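Local coordinates for sp1 protein (Swine acute diarrhea syndrome coronavirus, PDB 6LPA) that probably suppresses host gene expression and helps the virus evade innate immunity, as an alphacoronavirus nsp1 that is associated with effects on host cell proliferation, at residues T7-S12 with Y96-F101; D41-A46 with I90-N95. One frame throughout, in Å; residues are numbered along the deposited sequence.

Contact 1 (T7-S12 with Y96-F101); sequences TLAVAS and YVLEEF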
ATOM      1  N   THR A   7      15.281   6.938  15.400  1.00 57.58           N
ATOM      2  CA  THR A   7      14.868   8.247  15.878  1.00 57.09           C
ATOM      3  C   THR A   7      14.178   8.969  14.725  1.00 54.52           C
ATOM      4  O   THR A   7      14.785   9.207  13.672  1.00 54.32           O
ATOM      5  CB  THR A   7      16.054   9.045  16.416  1.00 59.02           C
ATOM      6  OG1 THR A   7      16.690   8.291  17.455  1.00 61.93           O
ATOM      7  CG2 THR A   7      15.580  10.366  16.995  1.00 55.73           C
ATOM      8  N   LEU A   8      12.902   9.275  14.912  1.00 50.66           N
ATOM      9  CA  LEU A   8      12.081   9.922  13.902  1.00 49.15           C
ATOM     10  C   LEU A   8      11.701  11.323  14.348  1.00 50.65           C
ATOM     11  O   LEU A   8      11.535  11.584  15.541  1.00 49.85           O
ATOM     12  CB  LEU A   8      10.807   9.114  13.639  1.00 47.77           C
ATOM     13  CG  LEU A   8      10.994   7.681  13.143  1.00 52.11           C
ATOM     14  CD1 LEU A   8       9.644   6.989  13.028  1.00 52.58           C
ATOM     15  CD2 LEU A   8      11.758   7.649  11.829  1.00 49.12           C
ATOM     16  N   ALA A   9      11.534  12.215  13.374  1.00 45.06           N
ATOM     17  CA  ALA A   9      11.079  13.569  13.637  1.00 43.59           C
ATOM     18  C   ALA A   9       9.554  13.586  13.668  1.00 49.86           C
ATOM     19  O   ALA A   9       8.901  13.551  12.619  1.00 50.86           O
ATOM     20  CB  ALA A   9      11.628  14.532  12.591  1.00 42.96           C
ATOM     21  N   VAL A  10       8.988  13.650  14.866  1.00 48.39           N
ATOM     22  CA  VAL A  10       7.541  13.613  15.048  1.00 48.12           C
ATOM     23  C   VAL A  10       6.991  15.024  14.918  1.00 50.08           C
ATOM     24  O   VAL A  10       7.441  15.944  15.614  1.00 44.21           O
ATOM     25  CB  VAL A  10       7.178  13.010  16.407  1.00 50.13           C
ATOM     26  CG1 VAL A  10       5.661  13.125  16.644  1.00 49.50           C
ATOM     27  CG2 VAL A  10       7.678  11.567  16.481  1.00 47.10           C
ATOM     28  N   ALA A  11       6.009  15.196  14.033  1.00 46.76           N
ATOM     29  CA  ALA A  11       5.499  16.524  13.745  1.00 46.70           C
ATOM     30  C   ALA A  11       4.897  17.140  15.002  1.00 45.34           C
ATOM     31  O   ALA A  11       4.263  16.450  15.801  1.00 48.49           O
ATOM     32  CB  ALA A  11       4.462  16.447  12.626  1.00 47.11           C
ATOM     33  N   SER A  12       5.123  18.450  15.187  1.00 48.09           N
ATOM     34  CA  SER A  12       4.567  19.133  16.347  1.00 48.19           C
ATOM     35  C   SER A  12       3.861  20.441  15.996  1.00 51.69           C
ATOM     36  O   SER A  12       3.403  21.136  16.910  1.00 57.28           O
ATOM     37  CB  SER A  12       5.653  19.414  17.401  1.00 48.41           C
ATOM     38  OG  SER A  12       6.695  20.158  16.824  1.00 53.53           O
ATOM     39  N   TYR A  96       9.186  19.823  14.820  1.00 46.37           N
ATOM     40  CA  TYR A  96       9.160  18.435  15.242  1.00 49.80           C
ATOM     41  C   TYR A  96       9.764  18.340  16.626  1.00 48.68           C
ATOM     42  O   TYR A  96      10.400  19.277  17.116  1.00 49.69           O
ATOM     43  CB  TYR A  96       9.949  17.534  14.278  1.00 45.45           C
ATOM     44  CG  TYR A  96      11.416  17.922  14.185  1.00 50.17           C
ATOM     45  CD1 TYR A  96      11.820  18.965  13.357  1.00 52.25           C
ATOM     46  CD2 TYR A  96      12.397  17.262  14.936  1.00 51.35           C
ATOM     47  CE1 TYR A  96      13.148  19.341  13.272  1.00 55.67           C
ATOM     48  CE2 TYR A  96      13.753  17.636  14.852  1.00 52.29           C
ATOM     49  CZ  TYR A  96      14.111  18.680  14.016  1.00 56.00           C
ATOM     50  OH  TYR A  96      15.423  19.084  13.897  1.00 57.33           O
ATOM     51  N   VAL A  97       9.547  17.184  17.244  1.00 45.79           N
ATOM     52  CA  VAL A  97      10.284  16.728  18.410  1.00 48.12           C
ATOM     53  C   VAL A  97      10.787  15.323  18.092  1.00 50.74           C
ATOM     54  O   VAL A  97      10.110  14.538  17.415  1.00 48.26           O
ATOM     55  CB  VAL A  97       9.413  16.735  19.694  1.00 53.98           C
ATOM     56  CG1 VAL A  97       8.914  18.149  20.014  1.00 45.39           C
ATOM     57  CG2 VAL A  97       8.243  15.772  19.574  1.00 51.09           C
ATOM     58  N   LEU A  98      11.980  15.005  18.581  1.00 48.07           N
ATOM     59  CA  LEU A  98      12.582  13.705  18.309  1.00 51.51           C
ATOM     60  C   LEU A  98      12.036  12.650  19.258  1.00 54.09           C
ATOM     61  O   LEU A  98      11.872  12.902  20.455  1.00 54.01           O
ATOM     62  CB  LEU A  98      14.103  13.803  18.426  1.00 52.86           C
ATOM     63  CG  LEU A  98      14.730  14.745  17.398  1.00 51.71           C
ATOM     64  CD1 LEU A  98      16.257  14.902  17.577  1.00 52.63           C
ATOM     65  CD2 LEU A  98      14.397  14.250  16.000  1.00 50.38           C
ATOM     66  N   GLU A  99      11.730  11.466  18.711  1.00 50.08           N
ATOM     67  CA  GLU A  99      11.153  10.371  19.479  1.00 51.84           C
ATOM     68  C   GLU A  99      11.667   9.039  18.954  1.00 57.19           C
ATOM     69  O   GLU A  99      12.077   8.919  17.798  1.00 54.11           O
ATOM     70  CB  GLU A  99       9.614  10.351  19.433  1.00 59.27           C
ATOM     71  CG  GLU A  99       8.917  11.664  19.710  1.00 56.41           C
ATOM     72  CD  GLU A  99       8.980  12.046  21.158  1.00 59.04           C
ATOM     73  OE1 GLU A  99       9.595  11.283  21.937  1.00 57.08           O
ATOM     74  OE2 GLU A  99       8.411  13.097  21.519  1.00 57.13           O
ATOM     75  N   GLU A 100      11.575   8.022  19.813  1.00 57.56           N
ATOM     76  CA  GLU A 100      12.182   6.718  19.587  1.00 58.99           C
ATOM     77  C   GLU A 100      11.130   5.690  19.199  1.00 57.80           C
ATOM     78  O   GLU A 100      10.135   5.515  19.909  1.00 56.29           O
ATOM     79  CB  GLU A 100      12.925   6.255  20.840  1.00 60.67           C
ATOM     80  CG  GLU A 100      14.213   5.561  20.526  1.00 68.60           C
ATOM     81  CD  GLU A 100      15.324   6.524  20.150  1.00 71.42           C
ATOM     82  OE1 GLU A 100      15.055   7.744  20.023  1.00 63.05           O
ATOM     83  OE2 GLU A 100      16.476   6.051  19.987  1.00 78.90           O
ATOM     84  N   PHE A 101      11.369   4.997  18.087  1.00 55.45           N
ATOM     85  CA  PHE A 101      10.455   3.992  17.569  1.00 56.52           C
ATOM     86  C   PHE A 101      11.232   2.723  17.259  1.00 60.68           C
ATOM     87  O   PHE A 101      12.450   2.743  17.071  1.00 66.80           O
ATOM     88  CB  PHE A 101       9.741   4.453  16.287  1.00 54.52           C
ATOM     89  CG  PHE A 101       8.899   5.682  16.460  1.00 52.67           C
ATOM     90  CD1 PHE A 101       9.477   6.948  16.473  1.00 55.16           C
ATOM     91  CD2 PHE A 101       7.529   5.583  16.581  1.00 51.46           C
ATOM     92  CE1 PHE A 101       8.689   8.098  16.632  1.00 52.96           C
ATOM     93  CE2 PHE A 101       6.744   6.720  16.730  1.00 52.10           C
ATOM     94  CZ  PHE A 101       7.328   7.974  16.756  1.00 51.90           C
TER

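Contact 2 (D41-A46 with I90-N95); sequences DCRFVA and IPSNSN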
ATOM      1  N   ASP A  41      14.186  13.840   5.983  1.00 46.64           N
ATOM      2  CA  ASP A  41      13.316  14.711   5.189  1.00 51.03           C
ATOM      3  C   ASP A  41      11.832  14.449   5.438  1.00 45.15           C
ATOM      4  O   ASP A  41      10.987  15.041   4.760  1.00 47.04           O
ATOM      5  CB  ASP A  41      13.632  14.553   3.693  1.00 49.79           C
ATOM      6  CG  ASP A  41      13.413  13.126   3.193  1.00 52.77           C
ATOM      7  OD1 ASP A  41      13.355  12.192   4.014  1.00 50.14           O
ATOM      8  OD2 ASP A  41      13.311  12.928   1.967  1.00 62.41           O
ATOM      9  N   CYS A  42      11.505  13.587   6.396  1.00 48.70           N
ATOM     10  CA  CYS A  42      10.158  13.085   6.621  1.00 48.23           C
ATOM     11  C   CYS A  42       9.729  13.394   8.060  1.00 49.97           C
ATOM     12  O   CYS A  42      10.570  13.481   8.962  1.00 42.74           O
ATOM     13  CB  CYS A  42      10.125  11.565   6.368  1.00 51.55           C
ATOM     14  SG  CYS A  42      10.057  11.097   4.658  1.00 47.81           S
ATOM     15  N   ARG A  43       8.405  13.514   8.281  1.00 43.29           N
ATOM     16  CA  ARG A  43       7.832  13.718   9.606  1.00 44.46           C
ATOM     17  C   ARG A  43       6.871  12.587   9.933  1.00 46.30           C
ATOM     18  O   ARG A  43       6.110  12.144   9.073  1.00 47.81           O
ATOM     19  CB  ARG A  43       7.095  15.064   9.728  1.00 40.67           C
ATOM     20  CG  ARG A  43       7.992  16.289   9.526  1.00 43.77           C
ATOM     21  CD  ARG A  43       9.066  16.468  10.643  1.00 44.92           C
ATOM     22  NE  ARG A  43       9.923  17.607  10.317  1.00 45.75           N
ATOM     23  CZ  ARG A  43      11.061  17.523   9.628  1.00 49.32           C
ATOM     24  NH1 ARG A  43      11.514  16.346   9.211  1.00 48.15           N
ATOM     25  NH2 ARG A  43      11.762  18.613   9.365  1.00 49.61           N
ATOM     26  N   PHE A  44       6.920  12.104  11.174  1.00 45.16           N
ATOM     27  CA  PHE A  44       5.969  11.096  11.606  1.00 46.56           C
ATOM     28  C   PHE A  44       4.667  11.759  12.035  1.00 50.70           C
ATOM     29  O   PHE A  44       4.664  12.653  12.886  1.00 44.97           O
ATOM     30  CB  PHE A  44       6.517  10.262  12.759  1.00 44.54           C
ATOM     31  CG  PHE A  44       5.505   9.288  13.317  1.00 45.55           C
ATOM     32  CD1 PHE A  44       5.373   8.022  12.772  1.00 48.31           C
ATOM     33  CD2 PHE A  44       4.680   9.644  14.375  1.00 43.97           C
ATOM     34  CE1 PHE A  44       4.438   7.130  13.286  1.00 47.21           C
ATOM     35  CE2 PHE A  44       3.757   8.771  14.890  1.00 43.10           C
ATOM     36  CZ  PHE A  44       3.626   7.513  14.345  1.00 48.11           C
ATOM     37  N   VAL A  45       3.559  11.281  11.488  1.00 47.46           N
ATOM     38  CA  VAL A  45       2.248  11.831  11.758  1.00 46.39           C
ATOM     39  C   VAL A  45       1.429  10.678  12.302  1.00 47.61           C
ATOM     40  O   VAL A  45       1.206   9.684  11.600  1.00 45.82           O
ATOM     41  CB  VAL A  45       1.617  12.435  10.498  1.00 48.25           C
ATOM     42  CG1 VAL A  45       0.284  13.120  10.818  1.00 43.79           C
ATOM     43  CG2 VAL A  45       2.614  13.387   9.841  1.00 48.84           C
ATOM     44  N   ALA A  46       1.014  10.788  13.560  1.00 43.64           N
ATOM     45  CA  ALA A  46       0.238   9.733  14.188  1.00 45.91           C
ATOM     46  C   ALA A  46      -1.118   9.587  13.503  1.00 46.46           C
ATOM     47  O   ALA A  46      -1.690  10.552  12.983  1.00 46.91           O
ATOM     48  CB  ALA A  46       0.041  10.035  15.675  1.00 44.68           C
ATOM     49  N   ILE A  90       5.989  11.174   6.260  1.00 46.15           N
ATOM     50  CA  ILE A  90       5.600  11.969   5.104  1.00 45.03           C
ATOM     51  C   ILE A  90       6.627  13.069   4.902  1.00 45.46           C
ATOM     52  O   ILE A  90       6.964  13.785   5.863  1.00 42.80           O
ATOM     53  CB  ILE A  90       4.199  12.588   5.289  1.00 47.83           C
ATOM     54  CG1 ILE A  90       3.220  11.567   5.898  1.00 43.44           C
ATOM     55  CG2 ILE A  90       3.698  13.148   3.969  1.00 46.09           C
ATOM     56  CD1 ILE A  90       1.860  12.150   6.307  1.00 41.92           C
ATOM     57  N   PRO A  91       7.108  13.273   3.677  1.00 43.08           N
ATOM     58  CA  PRO A  91       8.042  14.382   3.427  1.00 49.21           C
ATOM     59  C   PRO A  91       7.428  15.696   3.880  1.00 49.21           C
ATOM     60  O   PRO A  91       6.324  16.067   3.466  1.00 47.19           O
ATOM     61  CB  PRO A  91       8.264  14.325   1.909  1.00 51.44           C
ATOM     62  CG  PRO A  91       8.017  12.881   1.551  1.00 46.87           C
ATOM     63  CD  PRO A  91       6.879  12.455   2.472  1.00 45.36           C
ATOM     64  N   SER A  92       8.135  16.376   4.780  1.00 45.26           N
ATOM     65  CA  SER A  92       7.652  17.613   5.371  1.00 46.33           C
ATOM     66  C   SER A  92       8.802  18.302   6.087  1.00 47.58           C
ATOM     67  O   SER A  92       9.683  17.642   6.648  1.00 45.50           O
ATOM     68  CB  SER A  92       6.507  17.351   6.360  1.00 44.45           C
ATOM     69  OG  SER A  92       6.192  18.549   7.038  1.00 49.11           O
ATOM     70  N   ASN A  93       8.772  19.632   6.074  1.00 45.78           N
ATOM     71  CA  ASN A  93       9.695  20.460   6.839  1.00 47.10           C
ATOM     72  C   ASN A  93       9.066  21.036   8.112  1.00 49.84           C
ATOM     73  O   ASN A  93       9.533  22.066   8.608  1.00 49.59           O
ATOM     74  CB  ASN A  93      10.231  21.588   5.950  1.00 50.44           C
ATOM     75  CG  ASN A  93      11.193  21.081   4.870  1.00 55.43           C
ATOM     76  OD1 ASN A  93      12.025  20.211   5.125  1.00 53.56           O
ATOM     77  ND2 ASN A  93      11.051  21.604   3.651  1.00 54.47           N
ATOM     78  N   SER A  94       8.024  20.402   8.658  1.00 48.26           N
ATOM     79  CA  SER A  94       7.372  20.959   9.840  1.00 45.28           C
ATOM     80  C   SER A  94       8.290  20.910  11.063  1.00 50.38           C
ATOM     81  O   SER A  94       9.268  20.150  11.117  1.00 47.13           O
ATOM     82  CB  SER A  94       6.089  20.200  10.162  1.00 47.68           C
ATOM     83  OG  SER A  94       6.398  19.035  10.891  1.00 45.64           O
ATOM     84  N   ASN A  95       7.949  21.732  12.062  1.00 47.18           N
ATOM     85  CA  ASN A  95       8.592  21.648  13.365  1.00 46.36           C
ATOM     86  C   ASN A  95       8.273  20.298  13.984  1.00 49.19           C
ATOM     87  O   ASN A  95       7.228  19.697  13.715  1.00 48.20           O
ATOM     88  CB  ASN A  95       8.128  22.776  14.297  1.00 46.34           C
ATOM     89  CG  ASN A  95       8.472  24.164  13.755  1.00 55.64           C
ATOM     90  OD1 ASN A  95       9.567  24.381  13.236  1.00 55.87           O
ATOM     91  ND2 ASN A  95       7.539  25.105  13.877  1.00 54.07           N
TER
HETATM   92  O   HOH W   1      11.809  17.977   3.945  1.00 58.27           O

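Contact 1 (T7-S12 with Y96-F101)
Four backbone hydrogen bonds tie Thr7-Ser12 to Tyr96-Phe101, in two reciprocal pairs. Leu8 N gives to Glu99 O at 3.0 Å, and Glu99 N returns a bond to Leu8 O. Two residues along, Val10 N reaches Val97 O at 2.9 Å while Val97 N gives to Val10 O. Ala9 with Leu98 is the non-hydrogen-bonded pair between them, and Thr7 with Glu100 the one beyond Leu8. Thr7 adds a side-chain bond: its OG1 donates to Glu100 OE1 at 3.1 Å, coming from above the carboxylate plane (43° out of it). A bend at chi2 (77°) brings the Glu100 carboxylate back over Thr7, and its other oxygen, OE2, is hydrogen-bonded to Gln5 NE2.

On the face that carries Leu8 and Val10, the packing gathers round Phe101. Leu8 CD1 lies over one face of the ring in a CH-pi contact, 3.9 Å from its centroid, whereas Val10 CG2 meets the ring edge near its plane, 3.6 Å from Phe101 CE1. The same Val10 methyl presses on Glu99 CG at 3.5 Å. On the face with Thr7, Ala9 and Leu98 the contacts are lighter: Ala9 CB rests 3.7 Å from Tyr96 CD2, and Thr7 CG2 brushes Leu98 CB. At the far end, Tyr96 CA approaches Val10 O at 3.0 Å in a CA-H...O contact. The pairing is that of a regular antiparallel beta ladder, here joining the N-terminal strand 6-11, an outermost strand of the mixed six-stranded sheet, to the C-terminal strand 96-104.

Contact 2 (D41-A46 with I90-N95)
Arg43 reaches across to the chain after strand 85-91 and grips it through Ser94 O. The bond from Arg43 NE is short and almost straight, 2.7 Å with 175° at the hydrogen, and the acceptor lies in the guanidinium plane; NH2 adds a weak bond to the same oxygen. Ser92 O approaches differently, over the face of the group, 3.3 Å from Arg43 CZ. The turn at chi2 (-66°) folds the chain so that Arg43 CG packs against Ser92 CB at 3.7 Å and lies close to Ser94 OG. NH1 gives to Cys42 O and also to Lys40 O, so backbone carbonyls fix the orientation of the charged group in this buried setting, where they would probably help offset its charge.

The backbone of Arg43 pairs with Ile90 as a hydrogen-bonded antiparallel pair, with Arg43 N donating to Ile90 O at 2.8 Å and Ile90 N to Arg43 O. This joins strand 42-46, an outermost strand of the mixed sheet, to strand 85-91. Cys42 with Pro91 follows as a non-hydrogen-bonded pair, and past it Ser92 N bonds to Asp41 O as the chain leaves the strand. Ser92 OG accepts from Ser94 N, forming an ST turn, and itself gives to Ser17 O. Farther along the strand Val45 CG2 closes on Ile90 CD1 at 3.8 Å.

The side by Asp41 and Asn93 is looser and more exposed. Pro91 CA touches Asp41 O through a CA-H...O contact, and a water sits between Asp41 O and Asn93 OD1. The Asp41 carboxylate turns to Ser34, with its OD1 bonded to the Ser34 hydroxyl.

Overall arrangement
The two contacts lie about 9 Å apart, centre to centre, and belong to the same mixed sheet. Contact 1 pairs strand 6-11 with strand 96-104 at one end of the strand order, and contact 2 pairs strand 42-46 with strand 85-91 at the other. Along the chain both segments of contact 2 fall between those of contact 1, and residues 90-95 run directly into 96-101. The two ends of the sheet also meet: a probable hydrogen bond joins Ala9 O to Phe44 N, and another joins Ser12 N to Asn95 O. The sheet thus curls round toward closure, as in the beta-barrel fold known for coronavirus nsp1.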